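Local coordinates for protein DyP2 (Amycolatopsis sp. ATCC 39116, PDB 4G2C) that acts as a haem-containing dye-decolourising peroxidase from a lignin-reactive bacterium, probably oxidising dyes and related aromatic substrates with hydrogen peroxide, and also binds manganese, at residues 215-220 / 282-287; 348-353 / 439-444. All blocks are in the same frame, centred on the assembly; numbering follows the deposited sequence.

Contact 1. Residues 215-220 / 282-287; sequences FGYVDG and LFKEAE. With MN (manganese (II) ion), chain D; HEM (protoporphyrin IX containing Fe), chain C.
The rings of Phe215 and Phe283 lie face to face in an offset stack, their planes 1° apart and their centroids 4.0 Å from each other. Phe283, on helix 280-293, also lays its CB over the same face of Phe215, 3.9 Å from the ring centroid, in a CH-pi contact. Its CG stands anti to the backbone N (chi1 -168°), which carries the ring off the helix and over that of Phe215, whereas CE2 turns to Tyr217 CE1.

Beside the stack the chemistry becomes polar. The Lys284 chain, bent at chi2, brings NZ to Phe215 O at 2.6 Å, almost in line with the carbonyl. The same ammonium, three residues before Glu287 on the helix, forms a salt bridge with it, Lys284 NZ to Glu287 OE1 2.7 Å, reached from above the carboxylate plane. Tyr217 and Glu287 approach from opposite directions, OE1 lying at the edge of the tyrosine ring; Tyr217 OH is 2.9 Å from Glu287 OE1, a weak hydrogen bond at most, with ring and carboxylate planes 67° apart.

Glu287 OE2 binds manganese at 2.3 Å, and this bond and the lysine salt bridge, with the weaker tyrosine contact, probably restrain the carboxylate's rotation. Glu313 and a water that also bonds Tyr217 OH are further ligands. Tyr217 CB meanwhile packs on the haem methyl CMA, and the arrangement is that of a carboxylate manganese site beside the haem pocket of a dye-decolourising peroxidase.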
loop_
_atom_site.group_PDB
_atom_site.type_symbol
_atom_site.label_atom_id
_atom_site.label_comp_id
_atom_site.label_asym_id
_atom_site.label_seq_id
_atom_site.Cartn_x
_atom_site.Cartn_y
_atom_site.Cartn_z
ATOM N N PHE A 215 11.347 -8.904 -3.264
ATOM C CA PHE A 215 12.007 -9.893 -2.413
ATOM C C PHE A 215 11.483 -11.297 -2.687
ATOM O O PHE A 215 12.020 -12.279 -2.148
ATOM C CB PHE A 215 11.855 -9.565 -0.922
ATOM C CG PHE A 215 12.495 -8.266 -0.512
ATOM C CD1 PHE A 215 13.578 -7.757 -1.204
ATOM C CD2 PHE A 215 12.000 -7.552 0.565
ATOM C CE1 PHE A 215 14.168 -6.549 -0.816
ATOM C CE2 PHE A 215 12.582 -6.354 0.958
ATOM C CZ PHE A 215 13.671 -5.855 0.261
ATOM N N GLY A 216 10.440 -11.384 -3.513
ATOM C CA GLY A 216 9.847 -12.656 -3.901
ATOM C C GLY A 216 8.546 -13.045 -3.198
ATOM O O GLY A 216 7.987 -14.122 -3.437
ATOM N N TYR A 217 8.035 -12.168 -2.340
ATOM C CA TYR A 217 6.895 -12.554 -1.503
ATOM C C TYR A 217 5.573 -12.029 -2.066
ATOM O O TYR A 217 5.489 -10.883 -2.505
ATOM C CB TYR A 217 7.076 -12.062 -0.066
ATOM C CG TYR A 217 8.234 -12.677 0.660
ATOM C CD1 TYR A 217 9.544 -12.314 0.348
ATOM C CD2 TYR A 217 8.029 -13.615 1.673
ATOM C CE1 TYR A 217 10.618 -12.866 1.017
ATOM C CE2 TYR A 217 9.108 -14.185 2.351
ATOM C CZ TYR A 217 10.396 -13.803 2.016
ATOM O OH TYR A 217 11.475 -14.359 2.667
ATOM N N VAL A 218 4.555 -12.879 -2.045
ATOM C CA VAL A 218 3.204 -12.454 -2.359
ATOM C C VAL A 218 2.914 -11.148 -1.619
ATOM O O VAL A 218 3.100 -11.049 -0.420
ATOM C CB VAL A 218 2.167 -13.522 -1.960
ATOM C CG1 VAL A 218 0.748 -12.995 -2.188
ATOM C CG2 VAL A 218 2.379 -14.792 -2.757
ATOM N N ASP A 219 2.481 -10.122 -2.334
ATOM C CA ASP A 219 2.231 -8.874 -1.644
ATOM C C ASP A 219 0.808 -8.427 -1.943
ATOM O O ASP A 219 0.233 -8.813 -2.956
ATOM C CB ASP A 219 3.294 -7.823 -2.008
ATOM C CG ASP A 219 3.153 -7.305 -3.427
ATOM O OD1 ASP A 219 2.524 -7.985 -4.265
ATOM O OD2 ASP A 219 3.669 -6.205 -3.711
ATOM N N GLY A 220 0.213 -7.653 -1.053
ATOM C CA GLY A 220 -1.160 -7.216 -1.273
ATOM C C GLY A 220 -2.235 -8.288 -1.190
ATOM O O GLY A 220 -3.199 -8.255 -1.946
ATOM N N LEU A 282 20.809 -7.744 -0.685
ATOM C CA LEU A 282 21.158 -7.677 0.721
ATOM C C LEU A 282 20.094 -8.389 1.559
ATOM O O LEU A 282 20.395 -9.007 2.596
ATOM C CB LEU A 282 21.283 -6.218 1.135
ATOM C CG LEU A 282 21.565 -5.858 2.583
ATOM C CD1 LEU A 282 22.885 -6.419 3.049
ATOM C CD2 LEU A 282 21.557 -4.343 2.692
ATOM N N PHE A 283 18.849 -8.302 1.103
ATOM C CA PHE A 283 17.743 -8.942 1.815
ATOM C C PHE A 283 17.891 -10.459 1.780
ATOM O O PHE A 283 17.628 -11.132 2.775
ATOM C CB PHE A 283 16.369 -8.499 1.257
ATOM C CG PHE A 283 15.212 -8.900 2.124
ATOM C CD1 PHE A 283 14.833 -8.116 3.205
ATOM C CD2 PHE A 283 14.525 -10.084 1.886
ATOM C CE1 PHE A 283 13.779 -8.498 4.021
ATOM C CE2 PHE A 283 13.474 -10.464 2.691
ATOM C CZ PHE A 283 13.101 -9.670 3.760
ATOM N N LYS A 284 18.318 -10.991 0.635
ATOM C CA LYS A 284 18.550 -12.428 0.505
ATOM C C LYS A 284 19.784 -12.884 1.280
ATOM O O LYS A 284 19.839 -14.019 1.741
ATOM C CB LYS A 284 18.667 -12.849 -0.958
ATOM C CG LYS A 284 17.381 -12.758 -1.719
ATOM C CD LYS A 284 16.238 -13.459 -0.982
ATOM C CE LYS A 284 14.956 -13.395 -1.802
ATOM N NZ LYS A 284 13.766 -13.888 -1.070
ATOM N N GLU A 285 20.769 -12.007 1.420
ATOM C CA GLU A 285 21.943 -12.335 2.200
ATOM C C GLU A 285 21.487 -12.389 3.638
ATOM O O GLU A 285 21.884 -13.268 4.415
ATOM C CB GLU A 285 23.041 -11.273 2.035
ATOM C CG GLU A 285 23.757 -11.309 0.694
ATOM C CD GLU A 285 24.818 -10.220 0.566
ATOM O OE1 GLU A 285 24.600 -9.101 1.082
ATOM O OE2 GLU A 285 25.878 -10.487 -0.040
ATOM N N ALA A 286 20.645 -11.431 3.991
ATOM C CA ALA A 286 20.101 -11.376 5.334
ATOM C C ALA A 286 19.315 -12.635 5.642
ATOM O O ALA A 286 19.458 -13.173 6.727
ATOM C CB ALA A 286 19.248 -10.121 5.541
ATOM N N GLU A 287 18.489 -13.105 4.702
ATOM C CA GLU A 287 17.766 -14.374 4.910
ATOM C C GLU A 287 18.784 -15.472 5.190
ATOM O O GLU A 287 18.632 -16.251 6.139
ATOM C CB GLU A 287 16.901 -14.788 3.701
ATOM C CG GLU A 287 15.760 -13.836 3.324
ATOM C CD GLU A 287 14.817 -14.390 2.235
ATOM O OE1 GLU A 287 14.077 -13.569 1.637
ATOM O OE2 GLU A 287 14.794 -15.630 1.981
HETATM MN MN MN D . 13.463 -17.232 0.982
HETATM C CHA HEM C . 1.651 -6.789 3.877
HETATM C CHB HEM C . 5.969 -6.315 1.696
HETATM C CHC HEM C . 5.947 -1.535 2.559
HETATM C CHD HEM C . 2.071 -2.153 5.391
HETATM C C1A HEM C . 2.810 -7.078 3.197
HETATM C C2A HEM C . 3.182 -8.385 2.695
HETATM C C3A HEM C . 4.369 -8.245 2.092
HETATM C C4A HEM C . 4.785 -6.857 2.189
HETATM C CMA HEM C . 5.176 -9.358 1.403
HETATM C CAA HEM C . 2.330 -9.677 2.846
HETATM C CBA HEM C . 1.292 -9.736 1.721
HETATM C CGA HEM C . 0.034 -8.973 2.068
HETATM O O1A HEM C . -0.576 -9.227 3.123
HETATM O O2A HEM C . -0.383 -8.094 1.286
HETATM C C1B HEM C . 6.368 -4.987 1.734
HETATM C C2B HEM C . 7.580 -4.401 1.165
HETATM C C3B HEM C . 7.554 -3.076 1.413
HETATM C C4B HEM C . 6.333 -2.775 2.121
HETATM C CMB HEM C . 8.693 -5.193 0.434
HETATM C CAB HEM C . 8.575 -1.986 1.019
HETATM C CBB HEM C . 9.443 -2.185 0.024
HETATM C C1C HEM C . 4.938 -1.303 3.468
HETATM C C2C HEM C . 4.703 -0.057 4.180
HETATM C C3C HEM C . 3.615 -0.232 4.949
HETATM C C4C HEM C . 3.142 -1.588 4.750
HETATM C CMC HEM C . 5.539 1.247 4.034
HETATM C CAC HEM C . 2.979 0.785 5.927
HETATM C CBC HEM C . 3.679 1.825 6.408
HETATM C C1D HEM C . 1.572 -3.424 5.203
HETATM C C2D HEM C . 0.312 -3.880 5.728
HETATM C C3D HEM C . 0.193 -5.312 5.231
HETATM C C4D HEM C . 1.379 -5.589 4.484
HETATM C CMD HEM C . -0.686 -3.078 6.581
HETATM C CAD HEM C . -0.926 -6.300 5.498
HETATM C CBD HEM C . -0.694 -6.746 6.928
HETATM C CGD HEM C . -1.883 -7.607 7.248
HETATM O O1D HEM C . -3.027 -7.096 7.122
HETATM O O2D HEM C . -1.666 -8.804 7.578
HETATM N NA HEM C . 3.794 -6.176 2.867
HETATM N NB HEM C . 5.641 -3.958 2.301
HETATM N NC HEM C . 3.966 -2.217 3.842
HETATM N ND HEM C . 2.162 -4.457 4.483
HETATM FE FE HEM C . 4.047 -4.266 3.489
HETATM O O HOH W 1 11.662 -17.462 2.422
#

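Contact 2. Residues 348-353 / 439-444; sequences HAHIRK and GLDPVI. With HEM (protoporphyrin IX containing Fe), chain C.
His350 and Asp441 form the His-carboxylate pair behind the haem iron, the proximal arrangement familiar from haem peroxidases. His350 NE2 binds the iron at 2.1 Å, and at the other side of the imidazole His350 ND1 donates to Asp441 OD2 over 2.8 Å, with an N-H...O angle of 160°. The acceptor lies near the ring plane and uses its syn lone pair, although carboxylate and imidazole planes are 71° apart. Iron and OD2 thus hold the imidazole at its two nitrogens, which would restrict its rotation.

Asp441 is itself held from its own loop. OD1 accepts from Val443 N and Ile444 N, closing an Asx turn and the wider Asx motif; CG anti to the backbone N (chi1 -176°) carries the carboxylate toward His350, where OD2 takes the histidine and OD1 the loop. With an alanine here, His350 ND1 would probably lose its acceptor, the imidazole would be freer to turn about its bond to iron, and the Val443 and Ile444 N-H groups would lose OD1.

Two aliphatic side chains pack beside His350: Val443 CG2 lies on His350 CB, and Ile444 CD1 reaches the ring edge at His350 CE1, 3.7 Å away, while Ile444 CG2 rests on the porphyrin at CHC.

Farther from the iron, Lys353 slides past Asp441 in the opposite direction, its methylenes against Asp441 CB. The chain folds back at chi2 and chi3 to carry its ammonium beyond the carboxylate to backbone oxygens, that of Phe429 and Gly439 O, the latter 2.8 Å from Lys353 NZ.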
loop_
_atom_site.group_PDB
_atom_site.type_symbol
_atom_site.label_atom_id
_atom_site.label_comp_id
_atom_site.label_asym_id
_atom_site.label_seq_id
_atom_site.Cartn_x
_atom_site.Cartn_y
_atom_site.Cartn_z
ATOM N N HIS A 348 7.965 -9.215 15.648
ATOM C CA HIS A 348 8.500 -8.183 14.774
ATOM C C HIS A 348 8.417 -8.498 13.280
ATOM O O HIS A 348 8.929 -7.718 12.475
ATOM C CB HIS A 348 9.949 -7.868 15.159
ATOM C CG HIS A 348 10.741 -9.078 15.535
ATOM N ND1 HIS A 348 11.100 -10.046 14.622
ATOM C CD2 HIS A 348 11.216 -9.493 16.734
ATOM C CE1 HIS A 348 11.780 -10.997 15.240
ATOM N NE2 HIS A 348 11.857 -10.689 16.522
ATOM N N ALA A 349 7.804 -9.625 12.903
ATOM C CA ALA A 349 7.595 -9.904 11.476
ATOM C C ALA A 349 6.794 -8.755 10.849
ATOM O O ALA A 349 5.956 -8.147 11.516
ATOM C CB ALA A 349 6.891 -11.245 11.264
ATOM N N HIS A 350 7.047 -8.455 9.579
ATOM C CA HIS A 350 6.465 -7.266 8.936
ATOM C C HIS A 350 4.933 -7.136 9.074
ATOM O O HIS A 350 4.422 -6.088 9.490
ATOM C CB HIS A 350 6.878 -7.229 7.462
ATOM C CG HIS A 350 6.246 -6.124 6.658
ATOM N ND1 HIS A 350 6.368 -4.787 6.977
ATOM C CD2 HIS A 350 5.531 -6.169 5.505
ATOM C CE1 HIS A 350 5.725 -4.058 6.081
ATOM N NE2 HIS A 350 5.223 -4.873 5.169
ATOM N N ILE A 351 4.207 -8.189 8.710
ATOM C CA ILE A 351 2.749 -8.115 8.732
ATOM C C ILE A 351 2.184 -8.062 10.154
ATOM O O ILE A 351 1.080 -7.547 10.366
ATOM C CB ILE A 351 2.082 -9.273 7.920
ATOM C CG1 ILE A 351 2.303 -10.641 8.590
ATOM C CG2 ILE A 351 2.585 -9.273 6.475
ATOM C CD1 ILE A 351 1.478 -11.782 7.937
ATOM N N ARG A 352 2.939 -8.581 11.126
ATOM C CA ARG A 352 2.485 -8.594 12.516
ATOM C C ARG A 352 2.720 -7.218 13.146
ATOM O O ARG A 352 1.874 -6.724 13.889
ATOM C CB ARG A 352 3.173 -9.711 13.328
ATOM C CG ARG A 352 2.544 -9.933 14.722
ATOM C CD ARG A 352 3.068 -11.191 15.467
ATOM N NE ARG A 352 2.428 -11.342 16.775
ATOM C CZ ARG A 352 2.249 -12.496 17.417
ATOM N NH1 ARG A 352 2.671 -13.640 16.889
ATOM N NH2 ARG A 352 1.639 -12.503 18.597
ATOM N N LYS A 353 3.865 -6.612 12.832
ATOM C CA LYS A 353 4.159 -5.222 13.177
ATOM C C LYS A 353 3.064 -4.298 12.608
ATOM O O LYS A 353 2.563 -3.417 13.302
ATOM C CB LYS A 353 5.521 -4.781 12.610
ATOM C CG LYS A 353 6.793 -5.326 13.294
ATOM C CD LYS A 353 7.059 -4.743 14.714
ATOM C CE LYS A 353 7.638 -3.344 14.662
ATOM N NZ LYS A 353 8.055 -2.788 15.978
ATOM N N GLY A 439 11.680 -4.897 18.940
ATOM C CA GLY A 439 12.503 -4.167 17.999
ATOM C C GLY A 439 11.765 -3.736 16.734
ATOM O O GLY A 439 10.539 -3.884 16.609
ATOM N N LEU A 440 12.525 -3.194 15.787
ATOM C CA LEU A 440 11.949 -2.598 14.588
ATOM C C LEU A 440 11.502 -3.636 13.571
ATOM O O LEU A 440 12.102 -4.710 13.431
ATOM C CB LEU A 440 12.963 -1.671 13.915
ATOM C CG LEU A 440 13.065 -0.188 14.280
ATOM C CD1 LEU A 440 13.302 0.010 15.766
ATOM C CD2 LEU A 440 14.177 0.451 13.450
ATOM N N ASP A 441 10.459 -3.283 12.834
ATOM C CA ASP A 441 10.109 -3.987 11.615
ATOM C C ASP A 441 11.376 -4.092 10.757
ATOM O O ASP A 441 12.023 -3.080 10.454
ATOM C CB ASP A 441 8.997 -3.214 10.887
ATOM C CG ASP A 441 8.495 -3.926 9.645
ATOM O OD1 ASP A 441 9.325 -4.392 8.828
ATOM O OD2 ASP A 441 7.262 -4.016 9.480
ATOM N N PRO A 442 11.753 -5.318 10.380
ATOM C CA PRO A 442 12.992 -5.532 9.621
ATOM C C PRO A 442 12.855 -5.147 8.143
ATOM O O PRO A 442 13.853 -4.848 7.485
ATOM C CB PRO A 442 13.200 -7.045 9.734
ATOM C CG PRO A 442 11.827 -7.601 9.876
ATOM C CD PRO A 442 11.070 -6.584 10.699
ATOM N N VAL A 443 11.635 -5.166 7.624
ATOM C CA VAL A 443 11.428 -4.862 6.213
ATOM C C VAL A 443 11.335 -3.365 5.935
ATOM O O VAL A 443 11.903 -2.874 4.954
ATOM C CB VAL A 443 10.180 -5.543 5.636
ATOM C CG1 VAL A 443 10.087 -5.237 4.158
ATOM C CG2 VAL A 443 10.229 -7.055 5.868
ATOM N N ILE A 444 10.607 -2.638 6.777
ATOM C CA ILE A 444 10.424 -1.206 6.540
ATOM C C ILE A 444 10.799 -0.300 7.707
ATOM O O ILE A 444 10.629 0.916 7.621
ATOM C CB ILE A 444 8.966 -0.882 6.154
ATOM C CG1 ILE A 444 8.017 -1.240 7.307
ATOM C CG2 ILE A 444 8.596 -1.590 4.867
ATOM C CD1 ILE A 444 6.611 -0.663 7.156
HETATM C CHA HEM C . 1.651 -6.789 3.877
HETATM C CHB HEM C . 5.969 -6.315 1.696
HETATM C CHC HEM C . 5.947 -1.535 2.559
HETATM C CHD HEM C . 2.071 -2.153 5.391
HETATM C C1A HEM C . 2.810 -7.078 3.197
HETATM C C2A HEM C . 3.182 -8.385 2.695
HETATM C C3A HEM C . 4.369 -8.245 2.092
HETATM C C4A HEM C . 4.785 -6.857 2.189
HETATM C CMA HEM C . 5.176 -9.358 1.403
HETATM C CAA HEM C . 2.330 -9.677 2.846
HETATM C CBA HEM C . 1.292 -9.736 1.721
HETATM C CGA HEM C . 0.034 -8.973 2.068
HETATM O O1A HEM C . -0.576 -9.227 3.123
HETATM O O2A HEM C . -0.383 -8.094 1.286
HETATM C C1B HEM C . 6.368 -4.987 1.734
HETATM C C2B HEM C . 7.580 -4.401 1.165
HETATM C C3B HEM C . 7.554 -3.076 1.413
HETATM C C4B HEM C . 6.333 -2.775 2.121
HETATM C CMB HEM C . 8.693 -5.193 0.434
HETATM C CAB HEM C . 8.575 -1.986 1.019
HETATM C CBB HEM C . 9.443 -2.185 0.024
HETATM C C1C HEM C . 4.938 -1.303 3.468
HETATM C C2C HEM C . 4.703 -0.057 4.180
HETATM C C3C HEM C . 3.615 -0.232 4.949
HETATM C C4C HEM C . 3.142 -1.588 4.750
HETATM C CMC HEM C . 5.539 1.247 4.034
HETATM C CAC HEM C . 2.979 0.785 5.927
HETATM C CBC HEM C . 3.679 1.825 6.408
HETATM C C1D HEM C . 1.572 -3.424 5.203
HETATM C C2D HEM C . 0.312 -3.880 5.728
HETATM C C3D HEM C . 0.193 -5.312 5.231
HETATM C C4D HEM C . 1.379 -5.589 4.484
HETATM C CMD HEM C . -0.686 -3.078 6.581
HETATM C CAD HEM C . -0.926 -6.300 5.498
HETATM C CBD HEM C . -0.694 -6.746 6.928
HETATM C CGD HEM C . -1.883 -7.607 7.248
HETATM O O1D HEM C . -3.027 -7.096 7.122
HETATM O O2D HEM C . -1.666 -8.804 7.578
HETATM N NA HEM C . 3.794 -6.176 2.867
HETATM N NB HEM C . 5.641 -3.958 2.301
HETATM N NC HEM C . 3.966 -2.217 3.842
HETATM N ND HEM C . 2.162 -4.457 4.483
HETATM FE FE HEM C . 4.047 -4.266 3.489
#

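In the fold
Both contacts are largely buried and share the haem, but they serve different parts of it. Contact 2 holds the proximal side through the short helix 350-354 and a loop that follows helix 416-424, whereas contact 1 joins a loop near the porphyrin rim to helix 280-293. Each involves a carboxylate linked to a metal, in unlike roles: Glu287 is a direct ligand of manganese, while Asp441 reaches iron only through His350. Stacked phenylalanines dominate the apolar part of contact 1; aliphatic chains do so in contact 2. The two meet where Phe215 and Phe283 pack against Val443.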